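Local coordinates for NTF2-like Protein (Anabaena variabilis ATCC 29413, PDB 3DMC) that is of unknown function but has the NTF2-like fold of the SnoaL-like family, whose cone-shaped pocket probably binds a small molecule, at residues A[112-115]-A[121-124]; A[95-100]-A[104-109]; A[47-52]-A[57-62]; A[14-19]-A[34-39]; A[28-33]-A[66-71]. All blocks are in the same frame, centred on the assembly; numbering follows the deposited sequence.

Contact 1 (A[112-115]-A[121-124]); sequences SFDV and CSYR
S112 and R124 form a hydrogen-bonded antiparallel pair, F113 and Y123 the non-hydrogen-bonded pair next to it, and D114 and S122 a further hydrogen-bonded pair; the strand axes approach to 4.8 Å and run antiparallel, at 170°. One face of the sheet carries a polar cluster built round R124. Its chain bends at chi3 (-66°), which folds the guanidinium back over the neighbouring strand, where S112 O lies over one of its faces. R124 NH2 donates to S112 OG at 2.8 Å, close to the guanidinium plane, and also to D114 OD1 at 3.0 Å; this salt bridge is skewed, since the carboxylate oxygen is met from above its own plane. R124 NH1 gives an in-plane bond to S122 OG at 3.0 Å. A water held by D114 OD2 and S122 OG closes the ring of polar atoms. T89 also bonds D114 OD1, while E93 of the second subunit takes both S112 OG and R124 NE, and R82 of that subunit pairs with D114 OD2. The opposite face is mainly aromatic: the rings of F113 and Y123 run side by side, CE1 of F113 reaching CD2 of Y123 at 3.6 Å, beneath helix 9-27. This is a beta hairpin of the NTF2-like fold, one face turned to the helix and the other to the dimer interface.

Contact 2 (A[95-100]-A[104-109]); sequences RDEGLF and PYKNRV. With ACT (acetate ion), chain C.
Y105 OH donates a 2.6 Å hydrogen bond to O of the acetate, and D96 OD2 lies equally near that same acetate O, 2.6 Å away. The acetate oxygen sits at the edge of the Y105 ring, in its plane. V109 CG2 comes within 3.7 Å of the acetate O. Behind this first shell, N107 ND2 donates to Y105 OH at 2.9 Å, nearly straight at 165° and in the amide plane, and so helps fix the hydroxyl. D96 keeps CG between its backbone N and carbonyl carbon (chi1 68°), bringing OD1 alongside CB of N107. The frame is an antiparallel beta hairpin of the NTF2-like sheet, whose paired backbones hold D96 and N107 abreast. Its other face carries R95 and R108, side by side with guanidinium planes 69° apart; NE of each donates to N134 O, while R95 NH1 bonds S79. R108 also makes a cation-pi contact with W44 of the second subunit.

Contact 3 (A[47-52]-A[57-62]); sequences MGEFHG and KERAKE
F50 sets its CE1 atom over the centre of one face of the R59 guanidinium, with F50 CE1 3.4 Å from R59 CZ; the two planes are 41° apart, so the groups are tilted rather than stacked. R59 sets out with CG anti to the backbone N (chi1 -180°) and then bends at chi2 (75°), which swings the guanidinium off helix 57-69 toward the loop. E49 has an extended chain beyond CG, and its OE2 makes a long salt bridge of 3.8 Å to R59 NH1. On the helix itself E62 OE1, in the guanidinium plane, takes a weak bond from R59 NH1 at 3.3 Å. One water donates to both E49 OE2 and E62 OE1, and N54 accepts from R59 NE. An alanine at R59 is likely to leave the carboxylates of E49 and E62 without their shared cation and to uncover the F50 ring. The chemistry implies a loose, partly hydrated ion network, with the cation lying against an aromatic ring that also meets F63 and Y66.

Contact 4 (A[14-19]-A[34-39]); sequences AHQGFE and LDMLTE
M36, a selenomethionine, and Q16 cross at about a right angle where the turn leading into strand 37-38 packs against helix 9-27, the long N-terminal helix that lies across the curved sheet of the NTF2-like fold. The turn is a type I beta turn from L34 to L37, closed by the bond from L37 N to L34 O, and M36 stands at its third position with its side chain directed at the helix. That side chain runs straight through chi2 (-174°) and then bends at chi3 (82°), which lays the methyl along the helix surface instead of driving it end-on into the backbone. From the helix, Q16 sends CG anti to the backbone N and turns at chi2, and Q16 CG meets M36 SE at 3.8 Å; its aliphatic part, not its amide, does the touching. G17, one residue on, has no side chain and offers its backbone to the M36 methyl. No hydrogen bond joins the two segments. V13 and F20, from the helix turns before and after, also pack on M36, whose backbone is bonded to I120 of strand 119-127. The methyl CE of M36 finishes 3.8 Å from the backbone N of G17.

Contact 5 (A[28-33]-A[66-71]); sequences GEWQKF and YVSESF
G28 comes nearest to S68, their CA atoms 5.4 Å apart, where the chain leaves helix 9-27 with a positive phi (81°) and passes the C-terminal end of helix 57-69. That positive phi suits a glycine, and G28 CA lies 3.5 Å from S68 OG. W30 then spans the gap. With CG anti to the carbonyl carbon (chi1 -71°), it turns the pyrrole edge of the indole to the helix, and W30 NE1 donates to S68 OG at 3.0 Å, 167° at the hydrogen and only 6° out of the ring plane. F64 stacks on the indole, and L25 packs against it too. A phenylalanine here, lacking the N-H and the second ring, would probably leave S68 OG without this donor and open a gap beside F64. The contact thus joins the loop between helices 9-27 and 31-34 to helix 57-69 through a single straight hydrogen bond, which satisfies the one polar atom of a buried indole.

Contacts 1 and 2 both use strand 103-116, with their centres 22 Å apart on opposite sides of the chain's centre. Contact 1 is buried and charged toward the second subunit; contact 2 is only partly buried and holds an acetate. The other three, also partly buried, involve helices and the turns beside them and have no backbone pairing between their segments: charge and an aromatic ring in contact 3, van der Waals touching without a hydrogen bond in contact 4, one indole bond in contact 5. Contacts 3 and 5 share helix 57-69 and meet where F50 touches Y66. K57 ties contact 3 to contact 4 through L37 O, and F113 of contact 1 packs on both A14 and F33, joining sheet to helices.

Contact 1 (A[112-115]-A[121-124])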
# COMPACT_ATOMS: atom_id res chain seq x y z
N SER A 112 5.02 -1.28 -3.93
CA SER A 112 5.30 -0.01 -4.55
C SER A 112 6.72 -0.05 -5.12
O SER A 112 7.64 -0.46 -4.44
CB SER A 112 5.18 1.09 -3.48
OG SER A 112 5.39 2.38 -4.02
N PHE A 113 6.84 0.27 -6.40
CA PHE A 113 8.17 0.38 -7.05
C PHE A 113 8.46 1.84 -7.42
O PHE A 113 7.56 2.57 -7.88
CB PHE A 113 8.22 -0.38 -8.42
CG PHE A 113 7.90 -1.86 -8.36
CD1 PHE A 113 8.08 -2.60 -7.23
CD2 PHE A 113 7.52 -2.54 -9.52
CE1 PHE A 113 7.81 -3.97 -7.20
CE2 PHE A 113 7.26 -3.88 -9.50
CZ PHE A 113 7.43 -4.61 -8.33
N ASP A 114 9.73 2.25 -7.31
CA ASP A 114 10.21 3.43 -8.04
C ASP A 114 10.95 2.97 -9.27
O ASP A 114 11.71 2.00 -9.23
CB ASP A 114 11.17 4.27 -7.20
CG ASP A 114 10.46 5.12 -6.19
OD1 ASP A 114 9.26 4.95 -5.96
OD2 ASP A 114 11.12 6.03 -5.64
N VAL A 115 10.75 3.71 -10.35
CA VAL A 115 11.42 3.45 -11.63
C VAL A 115 12.45 4.51 -11.95
O VAL A 115 12.23 5.73 -11.79
CB VAL A 115 10.40 3.37 -12.78
CG1 VAL A 115 11.10 3.26 -14.15
CG2 VAL A 115 9.46 2.19 -12.59
N CYS A 121 14.45 1.03 -8.86
CA CYS A 121 15.46 1.47 -7.89
C CYS A 121 15.02 1.31 -6.44
O CYS A 121 15.82 1.35 -5.51
CB CYS A 121 15.88 2.94 -8.16
SG CYS A 121 14.55 4.15 -8.23
N SER A 122 13.74 1.04 -6.23
CA SER A 122 13.31 0.74 -4.86
C SER A 122 11.97 0.02 -4.84
O SER A 122 11.21 0.04 -5.81
CB SER A 122 13.22 2.00 -4.02
OG SER A 122 12.21 2.85 -4.53
N TYR A 123 11.73 -0.59 -3.69
CA TYR A 123 10.60 -1.47 -3.45
C TYR A 123 10.12 -1.30 -2.02
O TYR A 123 10.91 -1.23 -1.11
CB TYR A 123 11.10 -2.90 -3.70
CG TYR A 123 10.24 -4.08 -3.29
CD1 TYR A 123 10.02 -4.40 -1.95
CD2 TYR A 123 9.71 -4.90 -4.26
CE1 TYR A 123 9.27 -5.53 -1.59
CE2 TYR A 123 8.96 -6.01 -3.92
CZ TYR A 123 8.76 -6.34 -2.59
OH TYR A 123 8.00 -7.46 -2.32
N ARG A 124 8.80 -1.26 -1.85
CA ARG A 124 8.18 -1.18 -0.54
C ARG A 124 6.97 -2.08 -0.55
O ARG A 124 6.16 -2.01 -1.49
CB ARG A 124 7.73 0.24 -0.23
CG ARG A 124 8.89 1.26 -0.16
CD ARG A 124 8.38 2.72 -0.32
NE ARG A 124 7.85 2.91 -1.66
CZ ARG A 124 8.62 3.07 -2.72
NH1 ARG A 124 9.94 3.16 -2.56
NH2 ARG A 124 8.07 3.18 -3.92
O HOH W 1 13.65 5.31 -4.80

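Contact 2 (A[95-100]-A[104-109])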
# COMPACT_ATOMS: atom_id res chain seq x y z
N ARG A 95 -4.05 -9.52 -4.53
CA ARG A 95 -4.45 -10.61 -3.62
C ARG A 95 -3.65 -11.82 -4.01
O ARG A 95 -3.46 -12.08 -5.21
CB ARG A 95 -5.98 -10.90 -3.71
CG ARG A 95 -6.89 -9.77 -3.21
CD ARG A 95 -8.34 -9.87 -3.66
NE ARG A 95 -8.88 -11.17 -3.24
CZ ARG A 95 -9.04 -12.23 -4.05
NH1 ARG A 95 -8.71 -12.14 -5.33
NH2 ARG A 95 -9.52 -13.38 -3.57
N ASP A 96 -3.10 -12.52 -3.01
CA ASP A 96 -2.27 -13.67 -3.29
C ASP A 96 -2.58 -14.84 -2.38
O ASP A 96 -3.31 -14.75 -1.37
CB ASP A 96 -0.77 -13.30 -3.34
CG ASP A 96 -0.17 -12.89 -1.99
OD1 ASP A 96 -0.89 -12.86 -0.97
OD2 ASP A 96 1.06 -12.59 -2.00
N GLU A 97 -2.05 -15.97 -2.81
CA GLU A 97 -2.16 -17.20 -2.04
C GLU A 97 -1.18 -18.27 -2.43
O GLU A 97 -0.77 -18.38 -3.59
CB GLU A 97 -3.56 -17.76 -2.13
CG GLU A 97 -3.94 -18.21 -3.49
CD GLU A 97 -5.34 -18.80 -3.49
OE1 GLU A 97 -6.00 -18.79 -2.42
OE2 GLU A 97 -5.78 -19.28 -4.56
N GLY A 98 -0.84 -19.05 -1.42
CA GLY A 98 0.05 -20.23 -1.59
C GLY A 98 0.21 -21.02 -0.32
O GLY A 98 -0.17 -20.58 0.75
N LEU A 99 0.74 -22.23 -0.47
CA LEU A 99 1.01 -23.10 0.67
C LEU A 99 2.35 -22.79 1.29
O LEU A 99 3.41 -22.94 0.69
CB LEU A 99 0.92 -24.59 0.31
CG LEU A 99 -0.44 -25.08 -0.18
CD1 LEU A 99 -0.39 -26.58 -0.41
CD2 LEU A 99 -1.56 -24.75 0.78
N PHE A 100 2.24 -22.43 2.57
CA PHE A 100 3.39 -22.16 3.42
C PHE A 100 3.60 -23.43 4.22
O PHE A 100 2.89 -23.69 5.16
CB PHE A 100 3.09 -20.95 4.33
CG PHE A 100 4.13 -20.71 5.37
CD1 PHE A 100 5.45 -20.52 5.02
CD2 PHE A 100 3.78 -20.61 6.71
CE1 PHE A 100 6.40 -20.28 5.97
CE2 PHE A 100 4.74 -20.36 7.68
CZ PHE A 100 6.05 -20.20 7.32
N PRO A 104 -2.28 -23.07 4.26
CA PRO A 104 -2.85 -22.03 3.40
C PRO A 104 -2.58 -20.61 3.89
O PRO A 104 -3.05 -20.17 4.94
CB PRO A 104 -4.36 -22.34 3.41
CG PRO A 104 -4.60 -23.16 4.62
CD PRO A 104 -3.30 -23.77 5.06
N TYR A 105 -1.77 -19.93 3.09
CA TYR A 105 -1.49 -18.51 3.23
C TYR A 105 -2.29 -17.77 2.16
O TYR A 105 -2.31 -18.12 0.98
CB TYR A 105 0.02 -18.22 3.10
CG TYR A 105 0.41 -16.76 2.92
CD1 TYR A 105 0.53 -15.91 4.02
CD2 TYR A 105 0.65 -16.21 1.68
CE1 TYR A 105 0.88 -14.57 3.89
CE2 TYR A 105 1.03 -14.85 1.53
CZ TYR A 105 1.12 -14.02 2.66
OH TYR A 105 1.50 -12.67 2.52
N LYS A 106 -3.00 -16.76 2.62
CA LYS A 106 -3.71 -15.84 1.74
C LYS A 106 -3.53 -14.43 2.25
O LYS A 106 -3.54 -14.21 3.45
CB LYS A 106 -5.20 -16.15 1.72
CG LYS A 106 -5.55 -17.50 1.16
CD LYS A 106 -7.04 -17.74 1.30
CE LYS A 106 -7.82 -17.05 0.19
NZ LYS A 106 -9.20 -17.62 0.01
N ASN A 107 -3.33 -13.48 1.35
CA ASN A 107 -3.16 -12.09 1.77
C ASN A 107 -3.60 -11.04 0.75
O ASN A 107 -3.90 -11.32 -0.42
CB ASN A 107 -1.71 -11.85 2.19
CG ASN A 107 -1.57 -11.01 3.44
OD1 ASN A 107 -2.54 -10.42 3.94
ND2 ASN A 107 -0.33 -10.94 3.96
N ARG A 108 -3.67 -9.83 1.26
CA ARG A 108 -3.78 -8.64 0.47
C ARG A 108 -2.46 -7.92 0.66
O ARG A 108 -1.90 -7.89 1.76
CB ARG A 108 -4.96 -7.75 0.88
CG ARG A 108 -6.33 -8.29 0.49
CD ARG A 108 -7.44 -7.33 0.72
NE ARG A 108 -8.62 -7.76 -0.05
CZ ARG A 108 -9.44 -6.93 -0.67
NH1 ARG A 108 -9.23 -5.61 -0.65
NH2 ARG A 108 -10.49 -7.41 -1.32
N VAL A 109 -1.93 -7.43 -0.45
CA VAL A 109 -0.61 -6.80 -0.48
C VAL A 109 -0.62 -5.59 -1.37
O VAL A 109 -1.29 -5.54 -2.38
CB VAL A 109 0.47 -7.79 -0.98
CG1 VAL A 109 1.89 -7.20 -0.75
CG2 VAL A 109 0.32 -9.16 -0.31
C ACT C . 3.49 -11.59 -0.02
O ACT C . 2.37 -12.15 0.16
OXT ACT C . 4.14 -11.23 1.01
CH3 ACT C . 4.04 -11.31 -1.39

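Contact 3 (A[47-52]-A[57-62])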
# COMPACT_ATOMS: atom_id res chain seq x y z
N MSE A 47 8.42 -6.52 8.66
CA MSE A 47 8.77 -7.30 9.85
C MSE A 47 9.81 -8.37 9.60
O MSE A 47 10.10 -8.77 8.48
CB MSE A 47 7.52 -7.95 10.48
CG MSE A 47 6.89 -9.04 9.67
SE MSE A 47 5.30 -9.79 10.58
CE MSE A 47 5.86 -11.61 10.99
N GLY A 48 10.32 -8.83 10.72
CA GLY A 48 11.18 -9.99 10.78
C GLY A 48 12.59 -9.63 10.43
O GLY A 48 13.01 -8.50 10.61
N GLU A 49 13.28 -10.63 9.92
CA GLU A 49 14.71 -10.51 9.61
C GLU A 49 14.99 -9.34 8.70
O GLU A 49 16.01 -8.68 8.82
CB GLU A 49 15.25 -11.78 8.95
CG GLU A 49 16.66 -11.60 8.33
CD GLU A 49 17.10 -12.84 7.57
OE1 GLU A 49 16.27 -13.78 7.43
OE2 GLU A 49 18.27 -12.89 7.12
N PHE A 50 14.08 -9.13 7.75
CA PHE A 50 14.21 -8.09 6.73
C PHE A 50 13.39 -6.82 7.04
O PHE A 50 13.15 -5.98 6.18
CB PHE A 50 13.86 -8.65 5.35
CG PHE A 50 14.80 -9.74 4.88
CD1 PHE A 50 15.98 -9.41 4.22
CD2 PHE A 50 14.52 -11.07 5.12
CE1 PHE A 50 16.85 -10.41 3.78
CE2 PHE A 50 15.39 -12.07 4.70
CZ PHE A 50 16.57 -11.74 4.03
N HIS A 51 13.00 -6.67 8.30
CA HIS A 51 12.29 -5.46 8.67
C HIS A 51 13.12 -4.25 8.33
O HIS A 51 14.33 -4.21 8.52
CB HIS A 51 11.99 -5.45 10.17
CG HIS A 51 11.67 -4.08 10.68
ND1 HIS A 51 10.38 -3.59 10.68
CD2 HIS A 51 12.45 -3.09 11.15
CE1 HIS A 51 10.39 -2.35 11.16
NE2 HIS A 51 11.64 -2.02 11.44
N GLY A 52 12.44 -3.23 7.82
CA GLY A 52 12.99 -1.91 7.56
C GLY A 52 13.65 -1.74 6.21
O GLY A 52 13.31 -2.42 5.24
N LYS A 57 21.58 -5.30 -4.07
CA LYS A 57 21.05 -6.46 -4.82
C LYS A 57 21.43 -7.82 -4.24
O LYS A 57 20.71 -8.79 -4.43
CB LYS A 57 21.44 -6.39 -6.30
CG LYS A 57 20.76 -5.24 -7.03
CD LYS A 57 21.19 -5.13 -8.48
CE LYS A 57 20.77 -6.32 -9.28
NZ LYS A 57 20.91 -6.09 -10.76
N GLU A 58 22.54 -7.88 -3.53
CA GLU A 58 22.92 -9.13 -2.84
C GLU A 58 21.88 -9.42 -1.77
O GLU A 58 21.41 -10.54 -1.61
CB GLU A 58 24.28 -9.01 -2.15
CG GLU A 58 25.44 -8.78 -3.10
N ARG A 59 21.59 -8.38 -1.00
CA ARG A 59 20.60 -8.48 0.08
C ARG A 59 19.20 -8.75 -0.51
O ARG A 59 18.40 -9.51 0.04
CB ARG A 59 20.60 -7.23 0.94
CG ARG A 59 19.60 -7.28 2.06
CD ARG A 59 20.05 -8.18 3.19
NE ARG A 59 19.29 -7.88 4.41
CZ ARG A 59 19.22 -8.68 5.47
NH1 ARG A 59 19.84 -9.86 5.48
NH2 ARG A 59 18.49 -8.30 6.51
N ALA A 60 18.94 -8.17 -1.67
CA ALA A 60 17.64 -8.39 -2.36
C ALA A 60 17.49 -9.87 -2.70
O ALA A 60 16.45 -10.49 -2.47
CB ALA A 60 17.54 -7.55 -3.61
N LYS A 61 18.55 -10.45 -3.24
CA LYS A 61 18.53 -11.88 -3.57
C LYS A 61 18.26 -12.75 -2.34
O LYS A 61 17.49 -13.72 -2.38
CB LYS A 61 19.84 -12.32 -4.23
CG LYS A 61 19.75 -13.75 -4.69
CD LYS A 61 20.78 -14.11 -5.73
CE LYS A 61 20.60 -15.57 -6.16
NZ LYS A 61 21.88 -16.19 -6.60
N GLU A 62 18.87 -12.38 -1.24
CA GLU A 62 18.68 -13.13 0.00
C GLU A 62 17.19 -13.10 0.35
O GLU A 62 16.56 -14.12 0.62
CB GLU A 62 19.49 -12.53 1.13
CG GLU A 62 20.99 -12.59 0.84
CD GLU A 62 21.85 -11.95 1.92
OE1 GLU A 62 21.31 -11.46 2.94
OE2 GLU A 62 23.08 -11.95 1.73
O HOH W 2 19.93 -13.22 5.07
O HOH W 3 16.80 -5.49 7.47

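Contact 4 (A[14-19]-A[34-39])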
# COMPACT_ATOMS: atom_id res chain seq x y z
N ALA A 14 7.51 -0.62 -14.71
CA ALA A 14 6.92 -1.23 -13.47
C ALA A 14 6.14 -2.50 -13.83
O ALA A 14 6.24 -3.54 -13.13
CB ALA A 14 6.00 -0.23 -12.71
N HIS A 15 5.36 -2.42 -14.89
CA HIS A 15 4.56 -3.59 -15.29
C HIS A 15 5.48 -4.74 -15.66
O HIS A 15 5.17 -5.91 -15.40
CB HIS A 15 3.57 -3.32 -16.44
CG HIS A 15 2.24 -2.76 -16.01
ND1 HIS A 15 1.27 -3.54 -15.41
CD2 HIS A 15 1.72 -1.52 -16.11
CE1 HIS A 15 0.21 -2.78 -15.16
NE2 HIS A 15 0.46 -1.55 -15.57
N GLN A 16 6.61 -4.43 -16.29
CA GLN A 16 7.54 -5.51 -16.65
C GLN A 16 8.10 -6.10 -15.38
O GLN A 16 8.19 -7.31 -15.24
CB GLN A 16 8.67 -5.03 -17.55
CG GLN A 16 9.60 -6.17 -17.97
CD GLN A 16 8.86 -7.26 -18.76
OE1 GLN A 16 8.55 -8.34 -18.23
NE2 GLN A 16 8.55 -6.96 -20.01
N GLY A 17 8.47 -5.25 -14.46
CA GLY A 17 8.93 -5.70 -13.13
C GLY A 17 7.91 -6.58 -12.43
O GLY A 17 8.27 -7.61 -11.82
N PHE A 18 6.64 -6.20 -12.56
CA PHE A 18 5.57 -6.93 -11.86
C PHE A 18 5.39 -8.31 -12.50
O PHE A 18 5.16 -9.30 -11.82
CB PHE A 18 4.25 -6.18 -11.80
CG PHE A 18 3.38 -6.65 -10.69
CD1 PHE A 18 3.72 -6.37 -9.37
CD2 PHE A 18 2.25 -7.40 -10.94
CE1 PHE A 18 2.93 -6.81 -8.33
CE2 PHE A 18 1.45 -7.86 -9.90
CZ PHE A 18 1.81 -7.55 -8.58
N GLU A 19 5.59 -8.39 -13.81
CA GLU A 19 5.58 -9.70 -14.48
C GLU A 19 6.67 -10.59 -13.90
O GLU A 19 6.44 -11.74 -13.59
CB GLU A 19 5.79 -9.55 -15.98
CG GLU A 19 4.60 -8.98 -16.68
CD GLU A 19 3.53 -10.00 -16.97
OE1 GLU A 19 3.84 -11.02 -17.62
OE2 GLU A 19 2.38 -9.81 -16.52
N LEU A 34 15.62 -9.59 -10.56
CA LEU A 34 16.85 -9.01 -10.02
C LEU A 34 17.61 -8.22 -11.08
O LEU A 34 18.20 -7.17 -10.82
CB LEU A 34 17.77 -10.10 -9.45
CG LEU A 34 17.32 -10.79 -8.17
CD1 LEU A 34 18.18 -12.00 -7.88
CD2 LEU A 34 17.35 -9.81 -6.98
N ASP A 35 17.57 -8.74 -12.30
CA ASP A 35 18.32 -8.15 -13.40
C ASP A 35 17.77 -6.76 -13.73
O ASP A 35 18.42 -5.93 -14.38
CB ASP A 35 18.29 -9.05 -14.64
CG ASP A 35 19.25 -10.23 -14.54
OD1 ASP A 35 20.06 -10.29 -13.59
OD2 ASP A 35 19.20 -11.11 -15.42
N MSE A 36 16.54 -6.51 -13.28
CA MSE A 36 15.90 -5.24 -13.59
C MSE A 36 16.09 -4.23 -12.49
O MSE A 36 15.58 -3.11 -12.58
CB MSE A 36 14.40 -5.42 -13.82
CG MSE A 36 14.05 -5.72 -15.25
SE MSE A 36 12.17 -5.69 -15.20
CE MSE A 36 11.82 -3.75 -15.34
N LEU A 37 16.83 -4.62 -11.46
CA LEU A 37 17.06 -3.73 -10.30
C LEU A 37 18.37 -2.94 -10.44
O LEU A 37 19.38 -3.46 -10.92
CB LEU A 37 17.06 -4.54 -8.99
CG LEU A 37 15.92 -5.54 -8.84
CD1 LEU A 37 15.95 -6.26 -7.49
CD2 LEU A 37 14.58 -4.81 -9.01
N THR A 38 18.32 -1.69 -10.03
CA THR A 38 19.49 -0.80 -10.04
C THR A 38 20.50 -1.23 -8.98
O THR A 38 20.19 -1.94 -8.02
CB THR A 38 19.11 0.68 -9.81
OG1 THR A 38 18.55 0.82 -8.51
CG2 THR A 38 18.18 1.21 -10.87
N GLU A 39 21.75 -0.80 -9.15
CA GLU A 39 22.79 -1.23 -8.23
C GLU A 39 22.57 -0.69 -6.82
O GLU A 39 23.04 -1.27 -5.84
CB GLU A 39 24.18 -0.80 -8.74
CG GLU A 39 24.56 -1.43 -10.08
CD GLU A 39 24.43 -2.95 -10.07
OE1 GLU A 39 25.00 -3.62 -9.18
OE2 GLU A 39 23.76 -3.49 -10.98

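Contact 5 (A[28-33]-A[66-71])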
# COMPACT_ATOMS: atom_id res chain seq x y z
N GLY A 28 9.91 -19.34 -7.94
CA GLY A 28 11.07 -19.20 -7.06
C GLY A 28 12.32 -18.83 -7.82
O GLY A 28 13.43 -18.80 -7.29
N GLU A 29 12.13 -18.56 -9.10
CA GLU A 29 13.22 -18.07 -9.96
C GLU A 29 13.15 -16.55 -10.08
O GLU A 29 12.25 -15.99 -10.71
CB GLU A 29 13.13 -18.68 -11.35
CG GLU A 29 13.21 -20.18 -11.34
CD GLU A 29 14.59 -20.66 -10.99
OE1 GLU A 29 15.56 -19.94 -11.32
OE2 GLU A 29 14.70 -21.75 -10.39
N TRP A 30 14.12 -15.90 -9.46
CA TRP A 30 14.12 -14.44 -9.29
C TRP A 30 15.13 -13.69 -10.18
O TRP A 30 15.17 -12.46 -10.15
CB TRP A 30 14.36 -14.10 -7.82
CG TRP A 30 13.19 -14.44 -6.97
CD1 TRP A 30 13.01 -15.56 -6.21
CD2 TRP A 30 12.01 -13.66 -6.80
NE1 TRP A 30 11.78 -15.53 -5.60
CE2 TRP A 30 11.15 -14.36 -5.94
CE3 TRP A 30 11.60 -12.41 -7.29
CZ2 TRP A 30 9.92 -13.85 -5.55
CZ3 TRP A 30 10.38 -11.91 -6.91
CH2 TRP A 30 9.55 -12.63 -6.05
N GLN A 31 15.92 -14.41 -10.98
CA GLN A 31 16.99 -13.70 -11.72
C GLN A 31 16.47 -12.59 -12.63
O GLN A 31 17.09 -11.53 -12.75
CB GLN A 31 17.89 -14.66 -12.51
CG GLN A 31 19.21 -14.00 -12.86
CD GLN A 31 19.94 -13.48 -11.63
OE1 GLN A 31 20.17 -14.23 -10.67
NE2 GLN A 31 20.29 -12.20 -11.63
N LYS A 32 15.32 -12.81 -13.24
CA LYS A 32 14.81 -11.88 -14.25
C LYS A 32 14.40 -10.59 -13.54
O LYS A 32 14.66 -9.49 -14.03
CB LYS A 32 13.67 -12.48 -15.07
CG LYS A 32 14.17 -13.48 -16.10
CD LYS A 32 13.21 -13.65 -17.24
CE LYS A 32 13.72 -14.66 -18.26
NZ LYS A 32 14.96 -14.19 -18.96
N PHE A 33 13.77 -10.75 -12.37
CA PHE A 33 13.40 -9.59 -11.54
C PHE A 33 14.65 -8.84 -11.07
O PHE A 33 14.74 -7.63 -11.17
CB PHE A 33 12.52 -10.00 -10.34
CG PHE A 33 12.06 -8.84 -9.54
CD1 PHE A 33 11.16 -7.92 -10.08
CD2 PHE A 33 12.50 -8.65 -8.23
CE1 PHE A 33 10.71 -6.83 -9.35
CE2 PHE A 33 12.06 -7.56 -7.51
CZ PHE A 33 11.16 -6.64 -8.08
N TYR A 66 14.45 -16.10 0.34
CA TYR A 66 13.85 -16.34 1.65
C TYR A 66 12.35 -16.42 1.50
O TYR A 66 11.69 -17.27 2.10
CB TYR A 66 14.23 -15.23 2.63
CG TYR A 66 13.47 -15.29 3.94
CD1 TYR A 66 13.65 -16.35 4.82
CD2 TYR A 66 12.57 -14.29 4.30
CE1 TYR A 66 12.96 -16.43 6.02
CE2 TYR A 66 11.88 -14.34 5.50
CZ TYR A 66 12.07 -15.42 6.36
OH TYR A 66 11.39 -15.50 7.56
N VAL A 67 11.82 -15.52 0.69
CA VAL A 67 10.36 -15.46 0.48
C VAL A 67 9.90 -16.80 -0.07
O VAL A 67 8.92 -17.38 0.38
CB VAL A 67 9.95 -14.31 -0.45
CG1 VAL A 67 8.52 -14.56 -1.01
CG2 VAL A 67 10.07 -12.97 0.30
N SER A 68 10.63 -17.28 -1.07
CA SER A 68 10.24 -18.50 -1.80
C SER A 68 10.56 -19.82 -1.07
O SER A 68 9.98 -20.86 -1.36
CB SER A 68 10.86 -18.53 -3.20
OG SER A 68 10.28 -17.54 -4.04
N GLU A 69 11.47 -19.77 -0.11
CA GLU A 69 12.00 -21.01 0.49
C GLU A 69 10.93 -21.91 1.09
O GLU A 69 11.07 -23.14 1.08
CB GLU A 69 13.09 -20.71 1.53
CG GLU A 69 12.52 -20.29 2.87
CD GLU A 69 13.60 -20.24 3.94
OE1 GLU A 69 14.78 -20.13 3.56
OE2 GLU A 69 13.27 -20.30 5.15
N SER A 70 9.87 -21.33 1.63
CA SER A 70 8.85 -22.12 2.34
C SER A 70 7.57 -22.28 1.55
O SER A 70 6.64 -22.99 1.94
CB SER A 70 8.57 -21.56 3.74
OG SER A 70 9.70 -21.74 4.58
N PHE A 71 7.57 -21.70 0.37
CA PHE A 71 6.46 -21.96 -0.56
C PHE A 71 6.86 -22.95 -1.63
O PHE A 71 7.30 -22.58 -2.73
CB PHE A 71 5.95 -20.67 -1.17
CG PHE A 71 5.24 -19.81 -0.17
CD1 PHE A 71 5.95 -18.96 0.66
CD2 PHE A 71 3.87 -19.93 0.02
CE1 PHE A 71 5.28 -18.18 1.61
CE2 PHE A 71 3.21 -19.16 0.97
CZ PHE A 71 3.93 -18.29 1.77